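Side-chain contacts in acetyl-CoA acetyltransferase (Mycobacterium smegmatis, PDB 4EGV), which has a thiolase fold and probably transfers acyl groups: residues 121-126 with 294-299; 340-345 with 413-418; 48-53 with 136-141. All blocks are in the same frame, centred on the assembly; numbering follows the deposited sequence.

Contact 1 (121-126 with 294-299); sequences LATEFG and VYLRGH
Thr123 meets Leu296 and His299, and the touching is entirely van der Waals. Its two branches share the work. OG1 and CG2 both come up against His299 CB, OG1 at 3.6 Å from that carbon, while CG2 also reaches round to the imidazole, 3.9 Å from His299 ND1, approaching the ring obliquely. Leu296 comes in roughly at right angles to the threonine. With CG anti to its backbone N (chi1 177°), the leucine sends CD2 into the helix surface, where it lies 3.9 Å from both Thr123 CA and Ala122 O.

In the fold this is helix 117-130, the helix that follows the third strand of the N-terminal thiolase half, packing on strand 294-303, which opens the C-terminal half; the helix belongs to the central helical layer, between the sheet layers of the two halves. Helix and strand segments cross at 115°, their axes 9.8 Å apart at closest approach. Arg297 and Gly298, both facing Ile419 of the neighbouring strand, make a classic beta bulge, and the extra residue falls between Leu296 and His299, both of which point at the helix.

The polar groups find their partners outside this pair of segments. Thr123 OG1 makes a hydrogen bond with Gln119 O, one turn earlier in the helix. His299 ND1 hydrogen-bonds to Asp430 OD2, and its ring stacks on Trp427; the two partners should restrict rotation of the imidazole. Leu296 O sits in plane at the imidazole edge, 3.9 Å from His299 CD2.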
# COMPACT_ATOMS: atom_id res chain seq x y z
N LEU A 121 -6.46 8.94 5.70
CA LEU A 121 -6.99 10.28 5.62
C LEU A 121 -8.48 10.32 5.40
O LEU A 121 -9.19 11.08 6.08
CB LEU A 121 -6.31 10.99 4.46
CG LEU A 121 -5.61 12.34 4.62
CD1 LEU A 121 -5.16 12.65 6.04
CD2 LEU A 121 -4.43 12.30 3.66
N ALA A 122 -8.95 9.53 4.44
CA ALA A 122 -10.38 9.40 4.21
C ALA A 122 -11.10 8.87 5.45
O ALA A 122 -12.12 9.38 5.81
CB ALA A 122 -10.66 8.54 3.01
N THR A 123 -10.55 7.87 6.13
CA THR A 123 -11.12 7.41 7.37
C THR A 123 -11.12 8.48 8.50
O THR A 123 -12.14 8.69 9.16
CB THR A 123 -10.45 6.12 7.84
OG1 THR A 123 -10.54 5.13 6.80
CG2 THR A 123 -11.04 5.59 9.16
N GLU A 124 -9.99 9.13 8.72
CA GLU A 124 -9.91 10.21 9.68
C GLU A 124 -10.89 11.39 9.41
O GLU A 124 -11.52 11.88 10.33
CB GLU A 124 -8.46 10.70 9.74
CG GLU A 124 -8.11 11.70 10.83
CD GLU A 124 -7.08 12.71 10.35
OE1 GLU A 124 -6.05 12.31 9.79
OE2 GLU A 124 -7.32 13.91 10.52
N PHE A 125 -11.05 11.82 8.16
CA PHE A 125 -12.03 12.88 7.91
C PHE A 125 -13.44 12.43 7.87
O PHE A 125 -14.31 13.20 8.13
CB PHE A 125 -11.64 13.84 6.77
CG PHE A 125 -10.49 14.74 7.15
CD1 PHE A 125 -10.67 15.72 8.12
CD2 PHE A 125 -9.21 14.52 6.63
CE1 PHE A 125 -9.59 16.50 8.55
CE2 PHE A 125 -8.13 15.27 7.07
CZ PHE A 125 -8.31 16.27 8.02
N GLY A 126 -13.67 11.17 7.59
CA GLY A 126 -14.98 10.55 7.78
C GLY A 126 -15.43 10.65 9.21
O GLY A 126 -16.52 11.12 9.49
N VAL A 294 -21.46 8.20 -2.08
CA VAL A 294 -20.89 6.93 -1.66
C VAL A 294 -20.51 6.99 -0.17
O VAL A 294 -19.88 7.93 0.30
CB VAL A 294 -19.70 6.57 -2.56
CG1 VAL A 294 -19.16 5.26 -2.22
CG2 VAL A 294 -20.14 6.58 -3.99
N TYR A 295 -20.90 5.98 0.58
CA TYR A 295 -20.58 5.86 2.02
C TYR A 295 -19.31 5.07 2.29
O TYR A 295 -18.99 4.12 1.63
CB TYR A 295 -21.77 5.24 2.77
CG TYR A 295 -23.03 6.00 2.57
CD1 TYR A 295 -23.49 6.85 3.55
CD2 TYR A 295 -23.75 5.90 1.38
CE1 TYR A 295 -24.63 7.58 3.40
CE2 TYR A 295 -24.88 6.64 1.20
CZ TYR A 295 -25.34 7.49 2.23
OH TYR A 295 -26.49 8.25 2.09
N LEU A 296 -18.56 5.52 3.26
CA LEU A 296 -17.45 4.75 3.74
C LEU A 296 -18.00 3.82 4.84
O LEU A 296 -18.08 4.17 6.00
CB LEU A 296 -16.33 5.68 4.21
CG LEU A 296 -15.10 5.04 4.83
CD1 LEU A 296 -14.50 3.95 4.00
CD2 LEU A 296 -14.08 6.12 5.12
N ARG A 297 -18.41 2.64 4.44
CA ARG A 297 -19.09 1.74 5.32
C ARG A 297 -18.19 1.04 6.30
O ARG A 297 -18.51 0.95 7.46
CB ARG A 297 -19.94 0.74 4.54
CG ARG A 297 -21.17 1.37 3.89
CD ARG A 297 -22.29 1.68 4.91
NE ARG A 297 -22.82 0.49 5.58
CZ ARG A 297 -23.79 -0.29 5.11
NH1 ARG A 297 -24.39 -0.04 3.96
NH2 ARG A 297 -24.18 -1.35 5.79
N GLY A 298 -17.03 0.59 5.86
CA GLY A 298 -16.08 0.01 6.78
C GLY A 298 -14.72 0.63 6.71
O GLY A 298 -14.33 1.21 5.72
N HIS A 299 -13.99 0.50 7.80
CA HIS A 299 -12.67 1.07 7.87
C HIS A 299 -11.91 0.46 9.01
O HIS A 299 -12.52 0.01 9.95
CB HIS A 299 -12.77 2.58 8.06
CG HIS A 299 -13.96 3.00 8.87
ND1 HIS A 299 -13.90 3.21 10.23
CD2 HIS A 299 -15.23 3.27 8.51
CE1 HIS A 299 -15.09 3.58 10.67
NE2 HIS A 299 -15.92 3.61 9.64

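Contact 2 (340-345 with 413-418)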
# COMPACT_ATOMS: atom_id res chain seq x y z
N PHE A 340 -12.19 -5.42 -5.44
CA PHE A 340 -11.03 -5.16 -4.57
C PHE A 340 -10.02 -4.28 -5.28
O PHE A 340 -9.78 -4.46 -6.45
CB PHE A 340 -10.31 -6.47 -4.20
CG PHE A 340 -11.10 -7.39 -3.32
CD1 PHE A 340 -11.00 -7.31 -1.94
CD2 PHE A 340 -11.93 -8.37 -3.87
CE1 PHE A 340 -11.71 -8.15 -1.14
CE2 PHE A 340 -12.66 -9.21 -3.07
CZ PHE A 340 -12.55 -9.10 -1.70
N ASP A 341 -9.45 -3.32 -4.55
CA ASP A 341 -8.17 -2.70 -4.88
C ASP A 341 -7.22 -2.89 -3.72
O ASP A 341 -7.32 -2.23 -2.70
CB ASP A 341 -8.25 -1.22 -5.25
CG ASP A 341 -6.95 -0.72 -5.92
OD1 ASP A 341 -6.83 -0.84 -7.14
OD2 ASP A 341 -6.06 -0.19 -5.24
N LEU A 342 -6.30 -3.84 -3.90
CA LEU A 342 -5.29 -4.18 -2.92
C LEU A 342 -3.96 -3.59 -3.33
O LEU A 342 -3.56 -3.67 -4.49
CB LEU A 342 -5.21 -5.72 -2.73
CG LEU A 342 -6.16 -6.47 -1.78
CD1 LEU A 342 -7.37 -5.72 -1.31
CD2 LEU A 342 -6.55 -7.82 -2.36
N TYR A 343 -3.29 -2.96 -2.39
CA TYR A 343 -2.06 -2.29 -2.67
C TYR A 343 -0.96 -3.30 -3.03
O TYR A 343 -0.74 -4.29 -2.31
CB TYR A 343 -1.67 -1.46 -1.46
CG TYR A 343 -0.51 -0.52 -1.66
CD1 TYR A 343 -0.73 0.86 -1.81
CD2 TYR A 343 0.81 -0.99 -1.66
CE1 TYR A 343 0.31 1.73 -1.98
CE2 TYR A 343 1.88 -0.13 -1.83
CZ TYR A 343 1.63 1.24 -1.99
OH TYR A 343 2.68 2.11 -2.15
N SER A 344 -0.24 -3.01 -4.11
CA SER A 344 0.65 -3.96 -4.78
C SER A 344 1.94 -3.37 -5.34
O SER A 344 2.16 -3.44 -6.56
CB SER A 344 -0.13 -4.63 -5.93
OG SER A 344 -0.65 -3.67 -6.85
N CYS A 345 2.81 -2.80 -4.52
CA CYS A 345 4.10 -2.35 -5.10
C CYS A 345 4.90 -3.64 -5.41
O CYS A 345 5.49 -3.82 -6.46
CB CYS A 345 4.83 -1.34 -4.18
SG CYS A 345 5.96 -0.05 -4.96
N SER A 413 4.37 -2.09 7.03
CA SER A 413 4.33 -1.54 8.42
C SER A 413 2.93 -1.07 8.78
O SER A 413 2.55 -1.10 9.92
CB SER A 413 5.31 -0.37 8.62
OG SER A 413 6.62 -0.70 8.30
N LYS A 414 2.19 -0.61 7.79
CA LYS A 414 0.94 0.07 7.97
C LYS A 414 -0.08 -0.38 6.93
O LYS A 414 0.23 -0.54 5.75
CB LYS A 414 1.14 1.58 7.88
CG LYS A 414 1.44 2.25 9.17
CD LYS A 414 1.98 3.63 8.88
CE LYS A 414 2.34 4.40 10.16
NZ LYS A 414 2.28 5.89 9.94
N TYR A 415 -1.31 -0.59 7.39
CA TYR A 415 -2.41 -0.95 6.52
C TYR A 415 -3.74 -0.30 6.91
O TYR A 415 -4.14 -0.27 8.06
CB TYR A 415 -2.53 -2.45 6.48
CG TYR A 415 -2.97 -2.95 5.16
CD1 TYR A 415 -2.04 -3.14 4.14
CD2 TYR A 415 -4.31 -3.26 4.93
CE1 TYR A 415 -2.41 -3.65 2.88
CE2 TYR A 415 -4.72 -3.77 3.69
CZ TYR A 415 -3.75 -3.96 2.65
OH TYR A 415 -4.14 -4.45 1.43
N SER A 416 -4.41 0.26 5.91
CA SER A 416 -5.63 1.02 6.08
C SER A 416 -6.59 0.54 5.06
O SER A 416 -6.29 0.40 3.90
CB SER A 416 -5.40 2.51 5.89
OG SER A 416 -4.81 3.07 7.03
N VAL A 417 -7.78 0.27 5.53
CA VAL A 417 -8.80 -0.33 4.70
C VAL A 417 -10.03 0.55 4.71
O VAL A 417 -10.38 1.11 5.70
CB VAL A 417 -9.14 -1.82 5.14
CG1 VAL A 417 -10.12 -2.44 4.18
CG2 VAL A 417 -7.90 -2.66 5.24
N GLY A 418 -10.63 0.72 3.55
CA GLY A 418 -11.92 1.32 3.41
C GLY A 418 -12.84 0.44 2.57
O GLY A 418 -12.43 -0.18 1.59
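Tyr343 and Tyr415 sit on backbones that run in opposite directions, Tyr343 CA 9.3 Å from Tyr415 CA, with one strand, 402-409, between segments 340-345 and 413-418. Strands 337-342 and 414-421 belong to the C-terminal half of the thiolase fold, 337-342 at the sheet's edge. Direct pairing is therefore absent, and a long side chain has to bridge the distance.

That side chain is Tyr415. Its ring stretches over the intervening strand, touching Asn408 there and Ser319 of helix 317-330, and only the hydroxyl end arrives at the far segment. Leu342 presents its branch point, CG lying 4.3 Å from Tyr415 OH. Tyr343 takes little part with its own ring: a chi1 of -171° carries the phenol away from Tyr415 and toward Gly380, to whose O its OH hydrogen-bonds. It too touches Asn408, so both tyrosines rest on one residue of the middle strand. What Tyr343 offers Tyr415 is backbone: its N stands 4.2 Å from Tyr415 OH, a loose packing distance.

Contact 3 (48-53 with 136-141)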
# COMPACT_ATOMS: atom_id res chain seq x y z
N GLU A 48 -5.47 20.12 -11.09
CA GLU A 48 -6.26 19.49 -12.10
C GLU A 48 -7.18 18.36 -11.60
O GLU A 48 -8.34 18.33 -11.95
CB GLU A 48 -5.37 18.98 -13.22
CG GLU A 48 -5.08 20.00 -14.30
CD GLU A 48 -6.33 20.58 -14.98
OE1 GLU A 48 -7.28 19.85 -15.30
OE2 GLU A 48 -6.35 21.79 -15.22
N ALA A 49 -6.65 17.45 -10.80
CA ALA A 49 -7.47 16.43 -10.12
C ALA A 49 -8.53 16.99 -9.16
O ALA A 49 -9.62 16.48 -9.10
CB ALA A 49 -6.60 15.45 -9.40
N ALA A 50 -8.21 18.06 -8.44
CA ALA A 50 -9.14 18.68 -7.50
C ALA A 50 -10.31 19.34 -8.21
O ALA A 50 -11.46 19.30 -7.71
CB ALA A 50 -8.43 19.65 -6.59
N LYS A 51 -10.01 19.92 -9.38
CA LYS A 51 -11.01 20.54 -10.25
C LYS A 51 -12.01 19.57 -10.83
O LYS A 51 -13.16 19.91 -11.01
CB LYS A 51 -10.34 21.30 -11.40
CG LYS A 51 -9.91 22.68 -11.05
CD LYS A 51 -9.08 23.25 -12.17
CE LYS A 51 -8.66 24.68 -11.81
NZ LYS A 51 -7.53 25.12 -12.63
N ALA A 52 -11.52 18.38 -11.13
CA ALA A 52 -12.35 17.25 -11.57
C ALA A 52 -13.19 16.66 -10.45
O ALA A 52 -14.29 16.19 -10.72
CB ALA A 52 -11.49 16.16 -12.22
N ALA A 53 -12.68 16.67 -9.21
CA ALA A 53 -13.44 16.22 -8.07
C ALA A 53 -14.64 17.16 -7.80
O ALA A 53 -15.77 16.71 -7.47
CB ALA A 53 -12.55 16.07 -6.86
N VAL A 136 -17.04 20.01 5.04
CA VAL A 136 -16.56 19.74 3.69
C VAL A 136 -15.03 19.66 3.62
O VAL A 136 -14.32 20.61 3.96
CB VAL A 136 -17.07 20.76 2.66
CG1 VAL A 136 -16.71 20.33 1.24
CG2 VAL A 136 -18.54 20.97 2.81
N VAL A 137 -14.54 18.52 3.17
CA VAL A 137 -13.13 18.27 3.15
C VAL A 137 -12.69 17.88 1.76
O VAL A 137 -13.36 17.16 1.07
CB VAL A 137 -12.78 17.14 4.16
CG1 VAL A 137 -11.27 16.76 4.12
CG2 VAL A 137 -13.22 17.52 5.57
N LEU A 138 -11.54 18.38 1.35
CA LEU A 138 -10.88 17.97 0.11
C LEU A 138 -9.53 17.31 0.38
O LEU A 138 -8.69 17.87 1.04
CB LEU A 138 -10.71 19.15 -0.87
CG LEU A 138 -10.15 18.81 -2.26
CD1 LEU A 138 -11.10 17.84 -2.99
CD2 LEU A 138 -9.89 20.02 -3.11
N ILE A 139 -9.36 16.11 -0.14
CA ILE A 139 -8.13 15.37 -0.05
C ILE A 139 -7.47 15.27 -1.43
O ILE A 139 -8.16 15.17 -2.44
CB ILE A 139 -8.47 14.00 0.53
CG1 ILE A 139 -8.82 14.13 2.01
CG2 ILE A 139 -7.34 12.98 0.39
CD1 ILE A 139 -9.60 12.94 2.54
N PHE A 140 -6.15 15.36 -1.51
CA PHE A 140 -5.51 15.29 -2.81
C PHE A 140 -4.06 14.87 -2.67
O PHE A 140 -3.51 14.88 -1.57
CB PHE A 140 -5.64 16.62 -3.59
CG PHE A 140 -5.31 17.83 -2.78
CD1 PHE A 140 -4.00 18.13 -2.44
CD2 PHE A 140 -6.32 18.65 -2.30
CE1 PHE A 140 -3.68 19.23 -1.66
CE2 PHE A 140 -6.02 19.78 -1.48
CZ PHE A 140 -4.69 20.06 -1.17
N GLY A 141 -3.46 14.46 -3.77
CA GLY A 141 -2.06 14.10 -3.77
C GLY A 141 -1.58 14.07 -5.20
O GLY A 141 -2.40 14.10 -6.07
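Phe140 supplies the flat group here, and its ring is turned side-on to its own strand: Leu138 CG sits in plane at the edge, 3.8 Å from Phe140 CD2. On the helix side, the nearest approach is Ala50 CB, off the ring plane and beyond the rim, 4.9 Å from Phe140 CD2, so the helix segment does not settle on a face. Although CB of Phe140 starts out toward the helix, chi1 of 47° sets CG between the backbone N and the carbonyl carbon and leads the ring away, to Pro94 and Val97 of helix 93-101 and Ala274 of strand 271-279.

This is helix-on-sheet packing in the N-terminal half of the thiolase fold. Helix 42-56, which follows the first strand, packs against strand 136-143, running roughly opposite to it, beside helix 93-101. Residues alternate along the strand: Leu138 and Phe140 turn to these two helices, whereas Val137 goes through to the other face of the sheet and meets Phe125 and Ile129 of helix 117-130.

Leu138 does most of the touching. A chi1 of -174° extends it straight off the strand, opposite its own N, and it splits its two methyls between Ala50 and Ala53, a turn apart on the side of the helix facing the sheet. CD2 packs on Ala50 CB at 3.8 Å, and Ile101 touches both of these side chains, making a small three-way apolar cluster between two helices and the sheet. The short alanine side chains let the helix backbone come close, Ala50 CA lying 6.8 Å from Phe140 CA. One turn on, Ala53 rests on Ala274 as well, and its CB stands 4.5 Å from Leu138 CD1.

From the N terminus, helix 42-56 comes first and waits until strand 136-143 to close contact 3; within that loop helix 117-130 has already opened contact 1, which closes only at strand 294-303. Contacts 3 and 1 therefore cross, contact 3 tying an outer helix to the N-terminal sheet and contact 1 joining the two thiolase halves. They also touch, Phe125 CG lying 3.7 Å from Val137 CG1. Contact 2 follows in series, spanning 340-345 to 413-418 within the C-terminal half. It adjoins contact 1 through neighbouring strands, with Leu296 CD1 3.7 Å from Gly418 CA, but stays about 12 Å from contact 3 at the nearest atoms.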